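Local coordinates for protein MgGH51 (Meripilus giganteus, PDB 6ZPV) that hydrolyses terminal non-reducing alpha-L-arabinofuranosyl residues of arabinosides, as a fungal glycoside hydrolase of family GH51, at residues 535-540 with 560-565; 516-521 with 621-626; 270-275 with 339-344. One frame throughout, in Å; residues are numbered along the deposited sequence.

Interactions 1 and 2 belong to the C-terminal beta-sandwich, while interaction 3 lies in the barrel of eight parallel strands. The first two are neighbours, with centres 13 Å apart, and both draw on the same seven-stranded antiparallel sheet. Interaction 1 packs the strand 535-541 of that sheet against the smaller sheet, and interaction 2 seats the turn after helix 507-517 on its strand 618-625. They meet where Thr540 OG1 lies 2.9 Å from Gly520 N, a probable hydrogen bond. Interaction 3 stands apart: its nearest atoms are about 10 Å from interaction 2 and about 17 Å from interaction 1.

Interaction 1 of 3, residues 535-540 with 560-565; sequences LHWSIT and QSLTFQ
Gln560 meets Leu535 at one end of a beta-sandwich interface, where strand 560-565 of a three-stranded sheet faces strand 535-541 of the seven-stranded antiparallel sheet. The segments run roughly alongside each other, their axes 9.7 Å apart and inclined by 34°, a spacing that leaves room for interlocking side chains but not for backbone pairing. The Gln560 and Leu535 side chains slide past each other in opposite directions. The bend of Gln560 at chi2 carries its amide back over the leucine, with NE2 3.6 Å from Leu535 CB, while the aliphatic root of the same glutamine packs CB against Leu535 CD2 at 3.9 Å. A sulfate, probably from the crystallisation liquor, sits beside this partly exposed end.

Two residues on, Leu562 is buried and packs its CD2 methyl against both Leu535 and Trp537. This methyl reaches tip to tip toward Leu535 CD2, 3.9 Å away. On the opposite strand, CG of Leu535 lies at the edge of the indole in its plane, so leucine and tryptophan form one continuous apolar surface for Leu562. The Trp537 side chain stands between its own backbone N and carbonyl carbon (chi1 54°), and its NE1 is hydrogen-bonded to the carbonyl of Thr527. The six-membered ring of the indole thus meets Leu562 obliquely, with Trp537 CE3 3.7 Å from Leu562 CD2. Val3 of strand 2-4 also touches both Leu562 and Trp537.

Farther along, Phe564 packs its ring on Ile550, Ile552 and Phe610, and brings it toward Ile539 without close contact, Phe564 CE1 remaining 4.6 Å from Ile539 CD1.

Interaction 2 of 3, residues 516-521 with 621-626; sequences ALNKGD and VITVTT
With chi1 at -55°, Asn518 sets its CG opposite its own carbonyl carbon, and Val621, with chi1 at -179°, directs CG1 away from its backbone N; together these torsions bring the asparagine stem onto the valine methyl. The contact joins the turn that follows helix 507-517 to strand 618-625, an inner strand of the seven-stranded antiparallel sheet in the C-terminal beta-sandwich. The two side chains meet at a slant, and Val621 CG1 lies 3.8 Å from Asn518 CB and 4.0 Å from Asn518 CG. The valine methyl packs on the stem and the amide carbon, while the amide N and O make polar contacts.

Both ends of that amide are engaged. ND2 turns back to the carbonyl of Leu514 in the preceding helix, tying the side chain to the helix it has just left, while OD1 faces strand 618-625. The backbone carbonyl of Asn518 also accepts a hydrogen bond from Lys551 NZ, on the adjacent strand 547-554.

Thr623, two residues beyond Val621 and on the same face of the strand, is linked to Asn518 through solvent. The direct separation from Asn518 OD1 to Thr623 OG1 is 4.3 Å, and a single water spans it. This water donates to Asn518 OD1 at 2.7 Å and is hydrogen-bonded to Thr623 OG1, also at 2.7 Å.

Interaction 3 of 3, residues 270-275 with 339-344; sequences GLLEYL and EPFTLR. With SO4 (sulfate ion), chain R.
Leu272 and Leu275, one turn apart on helix 271-281, receive the ring of Phe341 from the loop that leads into strand 345-348. The helix starts at Gly270, its N-cap residue, whose backbone N gives a hydrogen bond of 2.8 Å to Glu273 OE1. The donor lies 33° out of the carboxylate plane and approaches on the anti side; OE2 of the same group forms a salt bridge with Arg254.

Leu272 extends its chain with CG opposite the backbone N (chi1 -168°), bringing CD1 to 3.7 Å from Phe341 CE2. Its side chain crosses that of the phenylalanine at about a right angle.

Leu275 makes the larger contribution. Its CB stands over the middle of the Phe341 ring, 3.5 Å from the centroid and 7° off the normal, a nearly vertical CH-pi contact. Leu275 CD1 adds a contact with Phe341 CD2, 3.7 Å away. The ring also stacks with His337 and touches Val319, so His337 and helix 306-320 also border it.

At the far end of the loop, Arg344 NH1 and NH2 grip O1 and O2 of a sulfate, with the NH1 to O1 bond 3.0 Å long. The ion, probably from the crystallisation liquor, lies at the guanidinium edge, and Arg344 NE is paired with Glu284. The contact joins the loop leading into strand 345-348 to an outer helix of the (beta/alpha)8 barrel, the catalytic-domain fold of GH51 enzymes.

Interaction 1 of 3, residues 535-540 with 560-565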
loop_
_atom_site.group_PDB
_atom_site.type_symbol
_atom_site.label_atom_id
_atom_site.label_comp_id
_atom_site.label_asym_id
_atom_site.label_seq_id
_atom_site.Cartn_x
_atom_site.Cartn_y
_atom_site.Cartn_z
ATOM N N LEU A 535 22.447 -15.087 -15.570
ATOM C CA LEU A 535 21.874 -16.267 -14.920
ATOM C C LEU A 535 22.282 -16.284 -13.461
ATOM O O LEU A 535 23.484 -16.258 -13.121
ATOM C CB LEU A 535 22.380 -17.549 -15.587
ATOM C CG LEU A 535 21.750 -18.851 -15.073
ATOM C CD1 LEU A 535 20.269 -18.922 -15.382
ATOM C CD2 LEU A 535 22.473 -20.042 -15.670
ATOM N N HIS A 536 21.297 -16.286 -12.553
ATOM C CA HIS A 536 21.545 -16.188 -11.099
ATOM C C HIS A 536 20.670 -17.169 -10.368
ATOM O O HIS A 536 19.623 -17.589 -10.851
ATOM C CB HIS A 536 21.254 -14.744 -10.627
ATOM C CG HIS A 536 22.219 -13.746 -11.165
ATOM N ND1 HIS A 536 23.349 -13.432 -10.471
ATOM C CD2 HIS A 536 22.243 -13.132 -12.382
ATOM C CE1 HIS A 536 24.043 -12.607 -11.286
ATOM N NE2 HIS A 536 23.419 -12.423 -12.433
ATOM N N TRP A 537 21.087 -17.534 -9.161
ATOM C CA TRP A 537 20.304 -18.463 -8.339
ATOM C C TRP A 537 20.623 -18.214 -6.874
ATOM O O TRP A 537 21.654 -17.609 -6.531
ATOM C CB TRP A 537 20.635 -19.932 -8.731
ATOM C CG TRP A 537 22.085 -20.242 -8.690
ATOM C CD1 TRP A 537 22.827 -20.624 -7.594
ATOM C CD2 TRP A 537 23.023 -20.139 -9.796
ATOM N NE1 TRP A 537 24.147 -20.735 -7.943
ATOM C CE2 TRP A 537 24.283 -20.450 -9.290
ATOM C CE3 TRP A 537 22.883 -19.781 -11.124
ATOM C CZ2 TRP A 537 25.435 -20.419 -10.092
ATOM C CZ3 TRP A 537 23.997 -19.790 -11.910
ATOM C CH2 TRP A 537 25.264 -20.104 -11.402
ATOM N N SER A 538 19.759 -18.739 -6.011
ATOM C CA SER A 538 19.931 -18.703 -4.543
ATOM C C SER A 538 19.173 -19.889 -3.957
ATOM O O SER A 538 18.035 -20.165 -4.385
ATOM C CB SER A 538 19.434 -17.381 -3.971
ATOM O OG SER A 538 19.532 -17.371 -2.554
ATOM N N ILE A 539 19.786 -20.568 -2.986
ATOM C CA ILE A 539 19.248 -21.813 -2.416
ATOM C C ILE A 539 19.100 -21.598 -0.916
ATOM O O ILE A 539 20.062 -21.236 -0.216
ATOM C CB ILE A 539 20.121 -23.022 -2.747
ATOM C CG1 ILE A 539 20.327 -23.112 -4.265
ATOM C CG2 ILE A 539 19.503 -24.252 -2.171
ATOM C CD1 ILE A 539 21.258 -24.173 -4.752
ATOM N N THR A 540 17.908 -21.893 -0.415
ATOM C CA THR A 540 17.608 -21.869 1.019
ATOM C C THR A 540 16.916 -23.139 1.444
ATOM O O THR A 540 16.459 -23.905 0.572
ATOM C CB THR A 540 16.771 -20.623 1.425
ATOM O OG1 THR A 540 15.503 -20.693 0.765
ATOM C CG2 THR A 540 17.500 -19.333 1.103
ATOM N N GLN A 560 19.449 -21.336 -20.757
ATOM C CA GLN A 560 20.677 -21.840 -20.155
ATOM C C GLN A 560 20.383 -23.056 -19.270
ATOM O O GLN A 560 19.397 -22.992 -18.535
ATOM C CB GLN A 560 21.327 -20.740 -19.317
ATOM C CG GLN A 560 21.618 -19.465 -20.055
ATOM C CD GLN A 560 23.054 -19.221 -19.803
ATOM O OE1 GLN A 560 23.785 -20.128 -20.154
ATOM N NE2 GLN A 560 23.363 -18.187 -19.006
ATOM N N SER A 561 21.227 -24.056 -19.274
ATOM C CA SER A 561 21.015 -25.281 -18.484
ATOM C C SER A 561 21.879 -25.240 -17.224
ATOM O O SER A 561 23.008 -24.704 -17.261
ATOM C CB SER A 561 21.281 -26.585 -19.306
ATOM O OG SER A 561 20.268 -26.687 -20.301
ATOM N N LEU A 562 21.351 -25.788 -16.146
ATOM C CA LEU A 562 22.029 -25.905 -14.885
ATOM C C LEU A 562 22.017 -27.351 -14.472
ATOM O O LEU A 562 20.964 -27.964 -14.441
ATOM C CB LEU A 562 21.354 -25.051 -13.803
ATOM C CG LEU A 562 21.179 -23.566 -14.181
ATOM C CD1 LEU A 562 19.814 -23.316 -14.774
ATOM C CD2 LEU A 562 21.379 -22.635 -12.988
ATOM N N THR A 563 23.184 -27.872 -14.107
ATOM C CA THR A 563 23.312 -29.197 -13.546
ATOM C C THR A 563 23.514 -29.021 -12.031
ATOM O O THR A 563 24.578 -28.551 -11.619
ATOM C CB THR A 563 24.532 -29.939 -14.143
ATOM O OG1 THR A 563 24.536 -29.905 -15.587
ATOM C CG2 THR A 563 24.579 -31.351 -13.591
ATOM N N PHE A 564 22.485 -29.343 -11.263
ATOM C CA PHE A 564 22.561 -29.242 -9.800
ATOM C C PHE A 564 23.197 -30.475 -9.224
ATOM O O PHE A 564 22.762 -31.606 -9.529
ATOM C CB PHE A 564 21.170 -29.006 -9.224
ATOM C CG PHE A 564 20.656 -27.632 -9.538
ATOM C CD1 PHE A 564 21.169 -26.502 -8.868
ATOM C CD2 PHE A 564 19.739 -27.427 -10.547
ATOM C CE1 PHE A 564 20.711 -25.248 -9.222
ATOM C CE2 PHE A 564 19.302 -26.160 -10.873
ATOM C CZ PHE A 564 19.792 -25.063 -10.223
ATOM N N GLN A 565 24.190 -30.260 -8.371
ATOM C CA GLN A 565 24.922 -31.331 -7.671
ATOM C C GLN A 565 24.682 -31.169 -6.182
ATOM O O GLN A 565 25.176 -30.214 -5.570
ATOM C CB GLN A 565 26.411 -31.299 -8.012
ATOM C CG GLN A 565 26.722 -31.609 -9.431
ATOM C CD GLN A 565 26.500 -33.035 -9.867
ATOM O OE1 GLN A 565 26.124 -33.864 -9.051
ATOM N NE2 GLN A 565 26.879 -33.339 -11.110
#

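Interaction 2 of 3, residues 516-521 with 621-626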
loop_
_atom_site.group_PDB
_atom_site.type_symbol
_atom_site.label_atom_id
_atom_site.label_comp_id
_atom_site.label_asym_id
_atom_site.label_seq_id
_atom_site.Cartn_x
_atom_site.Cartn_y
_atom_site.Cartn_z
ATOM N N ALA A 516 9.115 -14.998 -1.869
ATOM C CA ALA A 516 8.662 -14.920 -0.478
ATOM C C ALA A 516 8.015 -16.195 0.010
ATOM O O ALA A 516 8.164 -16.540 1.193
ATOM C CB ALA A 516 7.681 -13.753 -0.330
ATOM N N LEU A 517 7.269 -16.896 -0.833
ATOM C CA LEU A 517 6.575 -18.116 -0.370
ATOM C C LEU A 517 7.488 -19.351 -0.387
ATOM O O LEU A 517 7.067 -20.435 0.131
ATOM C CB LEU A 517 5.403 -18.411 -1.286
ATOM C CG LEU A 517 4.188 -17.508 -1.122
ATOM C CD1 LEU A 517 3.075 -18.022 -1.990
ATOM C CD2 LEU A 517 3.696 -17.430 0.323
ATOM N N ASN A 518 8.649 -19.277 -0.962
ATOM C CA ASN A 518 9.564 -20.407 -1.149
ATOM C C ASN A 518 10.948 -20.006 -0.570
ATOM O O ASN A 518 11.927 -19.891 -1.304
ATOM C CB ASN A 518 9.627 -20.799 -2.634
ATOM C CG ASN A 518 8.268 -21.084 -3.197
ATOM O OD1 ASN A 518 7.685 -22.145 -2.989
ATOM N ND2 ASN A 518 7.742 -20.144 -3.927
ATOM N N LYS A 519 10.983 -19.774 0.706
ATOM C CA LYS A 519 12.134 -19.178 1.407
ATOM C C LYS A 519 12.360 -19.931 2.734
ATOM O O LYS A 519 11.472 -19.961 3.606
ATOM C CB LYS A 519 11.913 -17.701 1.735
ATOM C CG LYS A 519 13.153 -17.026 2.339
ATOM C CD LYS A 519 12.805 -15.879 3.254
ATOM C CE LYS A 519 12.333 -16.347 4.551
ATOM N NZ LYS A 519 11.899 -15.260 5.368
ATOM N N GLY A 520 13.464 -20.578 2.823
ATOM C CA GLY A 520 13.833 -21.240 4.043
ATOM C C GLY A 520 14.446 -20.280 5.077
ATOM O O GLY A 520 14.665 -19.090 4.803
ATOM N N ASP A 521 14.771 -20.820 6.220
ATOM C CA ASP A 521 15.460 -20.124 7.307
ATOM C C ASP A 521 16.954 -20.379 7.312
ATOM O O ASP A 521 17.664 -19.724 8.078
ATOM C CB ASP A 521 14.792 -20.413 8.668
ATOM C CG ASP A 521 14.792 -21.863 9.066
ATOM O OD1 ASP A 521 15.305 -22.693 8.297
ATOM O OD2 ASP A 521 14.352 -22.164 10.196
ATOM N N VAL A 621 11.410 -21.806 -9.565
ATOM C CA VAL A 621 11.675 -22.329 -8.206
ATOM C C VAL A 621 11.544 -23.846 -8.281
ATOM O O VAL A 621 10.474 -24.351 -8.671
ATOM C CB VAL A 621 10.692 -21.791 -7.167
ATOM C CG1 VAL A 621 11.041 -22.345 -5.788
ATOM C CG2 VAL A 621 10.670 -20.266 -7.185
ATOM N N ILE A 622 12.596 -24.530 -7.884
ATOM C CA ILE A 622 12.591 -25.994 -7.753
ATOM C C ILE A 622 12.625 -26.281 -6.263
ATOM O O ILE A 622 13.547 -25.792 -5.561
ATOM C CB ILE A 622 13.763 -26.671 -8.497
ATOM C CG1 ILE A 622 13.597 -26.431 -9.986
ATOM C CG2 ILE A 622 13.782 -28.173 -8.153
ATOM C CD1 ILE A 622 14.788 -26.901 -10.839
ATOM N N THR A 623 11.666 -27.065 -5.746
ATOM C CA THR A 623 11.615 -27.429 -4.323
ATOM C C THR A 623 11.833 -28.926 -4.195
ATOM O O THR A 623 11.031 -29.719 -4.748
ATOM C CB THR A 623 10.298 -27.011 -3.687
ATOM O OG1 THR A 623 10.087 -25.604 -3.906
ATOM C CG2 THR A 623 10.289 -27.300 -2.211
ATOM N N VAL A 624 12.834 -29.307 -3.436
ATOM C CA VAL A 624 13.123 -30.720 -3.105
ATOM C C VAL A 624 13.207 -30.825 -1.583
ATOM O O VAL A 624 13.243 -29.801 -0.886
ATOM C CB VAL A 624 14.439 -31.174 -3.784
ATOM C CG1 VAL A 624 14.248 -31.210 -5.278
ATOM C CG2 VAL A 624 15.663 -30.380 -3.390
ATOM N N THR A 625 13.267 -32.027 -1.062
ATOM C CA THR A 625 13.559 -32.262 0.365
ATOM C C THR A 625 14.999 -32.747 0.465
ATOM O O THR A 625 15.365 -33.695 -0.224
ATOM C CB THR A 625 12.546 -33.174 1.014
ATOM O OG1 THR A 625 11.248 -32.602 0.848
ATOM C CG2 THR A 625 12.821 -33.359 2.465
ATOM N N THR A 626 15.766 -32.174 1.403
ATOM C CA THR A 626 17.163 -32.606 1.657
ATOM C C THR A 626 17.373 -32.853 3.147
ATOM O O THR A 626 16.751 -32.167 3.972
ATOM C CB THR A 626 18.189 -31.602 1.138
ATOM O OG1 THR A 626 18.125 -30.412 1.911
ATOM C CG2 THR A 626 18.018 -31.305 -0.327
HETATM O O HOH W 1 7.821 -24.792 -2.640
#

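Interaction 3 of 3, residues 270-275 with 339-344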
loop_
_atom_site.group_PDB
_atom_site.type_symbol
_atom_site.label_atom_id
_atom_site.label_comp_id
_atom_site.label_asym_id
_atom_site.label_seq_id
_atom_site.Cartn_x
_atom_site.Cartn_y
_atom_site.Cartn_z
ATOM N N GLY A 270 -5.984 5.045 8.548
ATOM C CA GLY A 270 -5.176 5.637 9.595
ATOM C C GLY A 270 -4.414 4.623 10.414
ATOM O O GLY A 270 -4.404 3.416 10.112
ATOM N N LEU A 271 -3.700 5.106 11.434
ATOM C CA LEU A 271 -2.726 4.243 12.126
ATOM C C LEU A 271 -3.394 2.968 12.643
ATOM O O LEU A 271 -2.766 1.891 12.535
ATOM C CB LEU A 271 -2.015 5.047 13.213
ATOM C CG LEU A 271 -0.914 4.325 13.985
ATOM C CD1 LEU A 271 0.120 3.662 13.069
ATOM C CD2 LEU A 271 -0.197 5.276 14.911
ATOM N N LEU A 272 -4.583 3.040 13.272
ATOM C CA LEU A 272 -5.148 1.798 13.812
ATOM C C LEU A 272 -5.571 0.862 12.686
ATOM O O LEU A 272 -5.497 -0.374 12.877
ATOM C CB LEU A 272 -6.294 2.077 14.768
ATOM C CG LEU A 272 -6.772 0.909 15.591
ATOM C CD1 LEU A 272 -5.678 0.304 16.472
ATOM C CD2 LEU A 272 -7.938 1.319 16.471
ATOM N N GLU A 273 -6.077 1.364 11.571
ATOM C CA GLU A 273 -6.456 0.486 10.448
ATOM C C GLU A 273 -5.231 -0.233 9.892
ATOM O O GLU A 273 -5.286 -1.439 9.584
ATOM C CB GLU A 273 -7.201 1.249 9.377
ATOM C CG GLU A 273 -8.573 1.803 9.801
ATOM C CD GLU A 273 -8.582 3.054 10.641
ATOM O OE1 GLU A 273 -7.557 3.789 10.559
ATOM O OE2 GLU A 273 -9.578 3.332 11.316
ATOM N N TYR A 274 -4.107 0.478 9.773
ATOM C CA TYR A 274 -2.845 -0.174 9.368
ATOM C C TYR A 274 -2.500 -1.308 10.349
ATOM O O TYR A 274 -2.230 -2.432 9.922
ATOM C CB TYR A 274 -1.705 0.871 9.291
ATOM C CG TYR A 274 -1.672 1.793 8.116
ATOM C CD1 TYR A 274 -1.371 1.303 6.852
ATOM C CD2 TYR A 274 -1.827 3.170 8.246
ATOM C CE1 TYR A 274 -1.201 2.141 5.752
ATOM C CE2 TYR A 274 -1.698 4.012 7.156
ATOM C CZ TYR A 274 -1.390 3.501 5.906
ATOM O OH TYR A 274 -1.171 4.302 4.805
ATOM N N LEU A 275 -2.451 -0.970 11.630
ATOM C CA LEU A 275 -2.015 -1.952 12.617
ATOM C C LEU A 275 -2.924 -3.182 12.670
ATOM O O LEU A 275 -2.408 -4.315 12.767
ATOM C CB LEU A 275 -1.921 -1.296 14.006
ATOM C CG LEU A 275 -0.892 -0.175 14.128
ATOM C CD1 LEU A 275 -1.072 0.596 15.415
ATOM C CD2 LEU A 275 0.519 -0.733 14.027
ATOM N N GLU A 339 -4.122 -4.508 23.990
ATOM C CA GLU A 339 -2.816 -5.191 23.851
ATOM C C GLU A 339 -1.930 -4.335 22.939
ATOM O O GLU A 339 -2.400 -3.782 21.939
ATOM C CB GLU A 339 -2.989 -6.592 23.241
ATOM C CG GLU A 339 -3.710 -7.543 24.163
ATOM C CD GLU A 339 -3.050 -7.729 25.509
ATOM O OE1 GLU A 339 -1.835 -7.734 25.561
ATOM O OE2 GLU A 339 -3.794 -7.883 26.494
ATOM N N PRO A 340 -0.616 -4.268 23.199
ATOM C CA PRO A 340 0.303 -3.635 22.259
ATOM C C PRO A 340 0.334 -4.402 20.945
ATOM O O PRO A 340 0.266 -5.644 20.959
ATOM C CB PRO A 340 1.628 -3.633 22.979
ATOM C CG PRO A 340 1.505 -4.860 23.884
ATOM C CD PRO A 340 0.073 -4.828 24.395
ATOM N N PHE A 341 0.620 -3.691 19.887
ATOM C CA PHE A 341 0.965 -4.320 18.594
ATOM C C PHE A 341 2.467 -4.605 18.540
ATOM O O PHE A 341 3.211 -3.992 19.289
ATOM C CB PHE A 341 0.543 -3.389 17.444
ATOM C CG PHE A 341 -0.945 -3.257 17.231
ATOM C CD1 PHE A 341 -1.640 -4.148 16.427
ATOM C CD2 PHE A 341 -1.631 -2.202 17.820
ATOM C CE1 PHE A 341 -2.992 -3.990 16.186
ATOM C CE2 PHE A 341 -2.982 -2.033 17.555
ATOM C CZ PHE A 341 -3.641 -2.940 16.762
ATOM N N THR A 342 2.869 -5.467 17.626
ATOM C CA THR A 342 4.281 -5.707 17.345
ATOM C C THR A 342 4.901 -4.422 16.739
ATOM O O THR A 342 4.294 -3.857 15.801
ATOM C CB THR A 342 4.454 -6.852 16.320
ATOM O OG1 THR A 342 3.892 -8.020 16.898
ATOM C CG2 THR A 342 5.892 -7.058 15.928
ATOM N N LEU A 343 6.095 -4.040 17.201
ATOM C CA LEU A 343 6.860 -2.963 16.505
ATOM C C LEU A 343 8.335 -3.134 16.864
ATOM O O LEU A 343 8.737 -2.879 17.988
ATOM C CB LEU A 343 6.385 -1.572 16.907
ATOM C CG LEU A 343 7.133 -0.424 16.282
ATOM C CD1 LEU A 343 6.939 -0.325 14.786
ATOM C CD2 LEU A 343 6.753 0.898 16.952
ATOM N N ARG A 344 9.145 -3.552 15.896
ATOM C CA ARG A 344 10.570 -3.779 16.089
ATOM C C ARG A 344 11.425 -2.758 15.360
ATOM O O ARG A 344 12.632 -2.682 15.666
ATOM C CB ARG A 344 10.975 -5.195 15.640
ATOM C CG ARG A 344 10.247 -6.298 16.389
ATOM C CD ARG A 344 10.928 -7.623 16.245
ATOM N NE ARG A 344 10.945 -8.125 14.906
ATOM C CZ ARG A 344 11.762 -9.053 14.383
ATOM N NH1 ARG A 344 11.607 -9.465 13.144
ATOM N NH2 ARG A 344 12.741 -9.559 15.093
HETATM S S SO4 R . 14.286 -12.222 12.444
HETATM O O1 SO4 R . 13.298 -11.474 11.640
HETATM O O2 SO4 R . 13.985 -12.309 13.841
HETATM O O3 SO4 R . 15.604 -11.495 12.296
HETATM O O4 SO4 R . 14.450 -13.502 11.771
#